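Long-range contact in titin (PDB 5JDE), which probably acts as a giant elastic scaffold of striated muscle, built from chains of immunoglobulin-like domains, and also bears a protein kinase domain: residues 206-211 with 230-235. Sequence-based numbering, arbitrary orientation.
Sequences ISYKWL and LTHSLN
Trp210 and Leu234 lie where the backbones of 206-211 and 230-235 come nearest in register, their CA atoms 7.9 Å apart. Strands 209-211 and 231-235 run in roughly the same direction, with axes 9.4 Å apart and 33° between them. No hydrogen bond joins the segments, since they belong to the two facing sheets of an I-set immunoglobulin sandwich: Lys209 pairs through its backbone with Val250 of strand 245-251, His232 with Val199 of strand 195-201.

The gap is filled by side chains. Trp210 sends its indole across to the other sheet. Leu234 CB sits 3.7 Å from the centroid of the six-membered ring, 1° off the normal, an almost perfectly centred CH-pi contact, while Leu234 CD2 reaches Trp210 CE3 at 3.9 Å. The far end of the indole meets backbone: Trp210 CZ2 is 3.8 Å from Leu234 N, and His232 O lies at the ring edge. Phe249 also meets the indole edge-to-face. A broad, rigid tryptophan suits this place because it spans the space between sheets, and leucine sets an aliphatic methylene over the ring centre with a methyl alongside.

Nearer the start of the segments, the Tyr208 and His232 rings meet obliquely, centroids 4.6 Å apart and planes at 38°. His232 ND1 lies over one face of the tyrosine, toward its rim, 3.9 Å from Tyr208 CE2. This nitrogen hydrogen-bonds to Thr227 OG1, which ties down the imidazole, and Phe249 lies against that ring as well. Histidine can thus fill a buried aromatic site while ND1 is satisfied. Tyrosine suits a partly exposed position: its ring packs on the imidazole and its OH makes a weak hydrogen bond to the same Thr227 OG1.

Cohesion between these segments therefore rests on aliphatic and ring packing, centred on the tryptophan characteristic of immunoglobulin cores, while the buried imidazole is anchored by Thr227 from its own sheet.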
ATOM      1  N   ILE A 206      -4.853  21.825  -6.525  1.00 38.16           N
ATOM      2  CA  ILE A 206      -3.409  21.779  -6.336  1.00 36.54           C
ATOM      3  C   ILE A 206      -2.965  22.717  -5.232  1.00 31.70           C
ATOM      4  O   ILE A 206      -3.700  23.617  -4.839  1.00 41.62           O
ATOM      5  CB  ILE A 206      -2.669  22.124  -7.627  1.00 39.74           C
ATOM      6  CG1 ILE A 206      -3.139  23.492  -8.128  1.00 35.44           C
ATOM      7  CG2 ILE A 206      -2.856  21.014  -8.664  1.00 36.08           C
ATOM      8  CD1 ILE A 206      -2.034  24.452  -8.440  1.00 43.96           C
ATOM      9  N   SER A 207      -1.760  22.485  -4.725  1.00 31.79           N
ATOM     10  CA  SER A 207      -1.161  23.331  -3.715  1.00 31.74           C
ATOM     11  C   SER A 207      -0.468  24.519  -4.378  1.00 46.06           C
ATOM     12  O   SER A 207       0.194  24.365  -5.405  1.00 37.00           O
ATOM     13  CB  SER A 207      -0.155  22.548  -2.877  1.00 39.28           C
ATOM     14  OG  SER A 207      -0.822  21.702  -1.964  1.00 59.50           O
ATOM     15  N   TYR A 208      -0.614  25.696  -3.784  1.00 31.56           N
ATOM     16  CA  TYR A 208      -0.003  26.903  -4.340  1.00 31.67           C
ATOM     17  C   TYR A 208       0.439  27.834  -3.221  1.00 33.52           C
ATOM     18  O   TYR A 208       0.046  27.660  -2.068  1.00 37.14           O
ATOM     19  CB  TYR A 208      -0.987  27.624  -5.267  1.00 31.44           C
ATOM     20  CG  TYR A 208      -2.218  28.090  -4.527  1.00 39.11           C
ATOM     21  CD1 TYR A 208      -2.276  29.358  -3.958  1.00 35.96           C
ATOM     22  CD2 TYR A 208      -3.305  27.245  -4.359  1.00 44.96           C
ATOM     23  CE1 TYR A 208      -3.388  29.771  -3.254  1.00 43.12           C
ATOM     24  CE2 TYR A 208      -4.424  27.650  -3.660  1.00 49.79           C
ATOM     25  CZ  TYR A 208      -4.463  28.912  -3.112  1.00 51.38           C
ATOM     26  OH  TYR A 208      -5.581  29.309  -2.421  1.00 61.15           O
ATOM     27  N   LYS A 209       1.237  28.836  -3.578  1.00 37.42           N
ATOM     28  CA  LYS A 209       1.680  29.870  -2.654  1.00 43.41           C
ATOM     29  C   LYS A 209       1.748  31.201  -3.380  1.00 32.72           C
ATOM     30  O   LYS A 209       2.104  31.258  -4.555  1.00 32.95           O
ATOM     31  CB  LYS A 209       3.070  29.576  -2.071  1.00 41.97           C
ATOM     32  CG  LYS A 209       3.142  28.471  -1.061  1.00 49.92           C
ATOM     33  CD  LYS A 209       4.541  28.420  -0.462  1.00 57.53           C
ATOM     34  CE  LYS A 209       5.618  28.494  -1.537  1.00 59.79           C
ATOM     35  NZ  LYS A 209       6.977  28.259  -0.960  1.00 62.58           N
ATOM     36  N   TRP A 210       1.415  32.263  -2.663  1.00 33.04           N
ATOM     37  CA  TRP A 210       1.652  33.626  -3.137  1.00 33.15           C
ATOM     38  C   TRP A 210       2.809  34.249  -2.362  1.00 38.16           C
ATOM     39  O   TRP A 210       2.906  34.081  -1.147  1.00 40.99           O
ATOM     40  CB  TRP A 210       0.403  34.487  -2.969  1.00 34.94           C
ATOM     41  CG  TRP A 210      -0.739  34.163  -3.869  1.00 32.19           C
ATOM     42  CD1 TRP A 210      -1.804  33.365  -3.589  1.00 31.73           C
ATOM     43  CD2 TRP A 210      -0.962  34.684  -5.185  1.00 37.39           C
ATOM     44  NE1 TRP A 210      -2.671  33.338  -4.656  1.00 36.79           N
ATOM     45  CE2 TRP A 210      -2.176  34.141  -5.649  1.00 33.17           C
ATOM     46  CE3 TRP A 210      -0.248  35.552  -6.018  1.00 35.43           C
ATOM     47  CZ2 TRP A 210      -2.688  34.431  -6.912  1.00 37.16           C
ATOM     48  CZ3 TRP A 210      -0.757  35.839  -7.268  1.00 39.46           C
ATOM     49  CH2 TRP A 210      -1.962  35.286  -7.705  1.00 36.11           C
ATOM     50  N   LEU A 211       3.678  34.981  -3.054  1.00 36.62           N
ATOM     51  CA  LEU A 211       4.812  35.639  -2.413  1.00 36.11           C
ATOM     52  C   LEU A 211       4.843  37.138  -2.730  1.00 36.90           C
ATOM     53  O   LEU A 211       4.512  37.544  -3.841  1.00 39.98           O
ATOM     54  CB  LEU A 211       6.117  35.003  -2.872  1.00 37.77           C
ATOM     55  CG  LEU A 211       6.170  33.473  -2.900  1.00 40.97           C
ATOM     56  CD1 LEU A 211       7.203  33.045  -3.914  1.00 38.54           C
ATOM     57  CD2 LEU A 211       6.518  32.928  -1.537  1.00 46.74           C
ATOM     58  N   LEU A 230     -10.258  26.787 -11.713  1.00 52.10           N
ATOM     59  CA  LEU A 230      -8.828  26.757 -11.969  1.00 51.34           C
ATOM     60  C   LEU A 230      -8.230  28.157 -11.877  1.00 50.03           C
ATOM     61  O   LEU A 230      -7.096  28.390 -12.289  1.00 50.10           O
ATOM     62  CB  LEU A 230      -8.549  26.144 -13.340  1.00 49.50           C
ATOM     63  CG  LEU A 230      -9.141  24.740 -13.481  1.00 60.67           C
ATOM     64  CD1 LEU A 230     -10.445  24.755 -14.271  1.00 65.85           C
ATOM     65  CD2 LEU A 230      -8.142  23.781 -14.087  1.00 59.32           C
ATOM     66  N   THR A 231      -9.000  29.086 -11.321  1.00 46.46           N
ATOM     67  CA  THR A 231      -8.572  30.474 -11.238  1.00 38.84           C
ATOM     68  C   THR A 231      -8.182  30.838  -9.816  1.00 39.86           C
ATOM     69  O   THR A 231      -8.933  30.580  -8.875  1.00 46.78           O
ATOM     70  CB  THR A 231      -9.674  31.420 -11.724  1.00 47.40           C
ATOM     71  OG1 THR A 231     -10.394  30.790 -12.789  1.00 53.34           O
ATOM     72  CG2 THR A 231      -9.080  32.720 -12.217  1.00 46.55           C
ATOM     73  N   HIS A 232      -6.998  31.424  -9.666  1.00 33.48           N
ATOM     74  CA  HIS A 232      -6.489  31.834  -8.358  1.00 32.67           C
ATOM     75  C   HIS A 232      -6.287  33.337  -8.359  1.00 36.38           C
ATOM     76  O   HIS A 232      -5.800  33.899  -9.339  1.00 41.27           O
ATOM     77  CB  HIS A 232      -5.178  31.120  -8.035  1.00 34.16           C
ATOM     78  CG  HIS A 232      -5.305  29.630  -8.013  1.00 44.38           C
ATOM     79  ND1 HIS A 232      -5.964  28.959  -7.008  1.00 44.91           N
ATOM     80  CD2 HIS A 232      -4.926  28.690  -8.909  1.00 54.20           C
ATOM     81  CE1 HIS A 232      -5.943  27.663  -7.260  1.00 55.68           C
ATOM     82  NE2 HIS A 232      -5.324  27.472  -8.411  1.00 57.56           N
ATOM     83  N   SER A 233      -6.663  33.993  -7.267  1.00 35.79           N
ATOM     84  CA  SER A 233      -6.630  35.441  -7.249  1.00 37.78           C
ATOM     85  C   SER A 233      -6.018  35.942  -5.965  1.00 37.96           C
ATOM     86  O   SER A 233      -6.155  35.323  -4.909  1.00 39.73           O
ATOM     87  CB  SER A 233      -8.034  36.029  -7.428  1.00 46.91           C
ATOM     88  OG  SER A 233      -8.920  35.567  -6.426  1.00 62.83           O
ATOM     89  N   LEU A 234      -5.320  37.063  -6.091  1.00 36.73           N
ATOM     90  CA  LEU A 234      -4.779  37.788  -4.961  1.00 34.14           C
ATOM     91  C   LEU A 234      -5.365  39.187  -4.995  1.00 39.79           C
ATOM     92  O   LEU A 234      -4.978  40.008  -5.817  1.00 33.79           O
ATOM     93  CB  LEU A 234      -3.257  37.844  -5.007  1.00 37.31           C
ATOM     94  CG  LEU A 234      -2.645  38.624  -3.850  1.00 41.81           C
ATOM     95  CD1 LEU A 234      -2.863  37.878  -2.550  1.00 46.38           C
ATOM     96  CD2 LEU A 234      -1.169  38.876  -4.094  1.00 47.11           C
ATOM     97  N   ASN A 235      -6.322  39.426  -4.108  1.00 33.45           N
ATOM     98  CA  ASN A 235      -7.014  40.700  -4.009  1.00 34.53           C
ATOM     99  C   ASN A 235      -6.381  41.545  -2.908  1.00 46.52           C
ATOM    100  O   ASN A 235      -6.213  41.081  -1.776  1.00 50.40           O
ATOM    101  CB  ASN A 235      -8.505  40.456  -3.744  1.00 42.65           C
ATOM    102  CG  ASN A 235      -9.327  41.730  -3.779  1.00 60.94           C
ATOM    103  OD1 ASN A 235      -9.439  42.435  -2.776  1.00 69.88           O
ATOM    104  ND2 ASN A 235      -9.914  42.031  -4.936  1.00 62.67           N
TER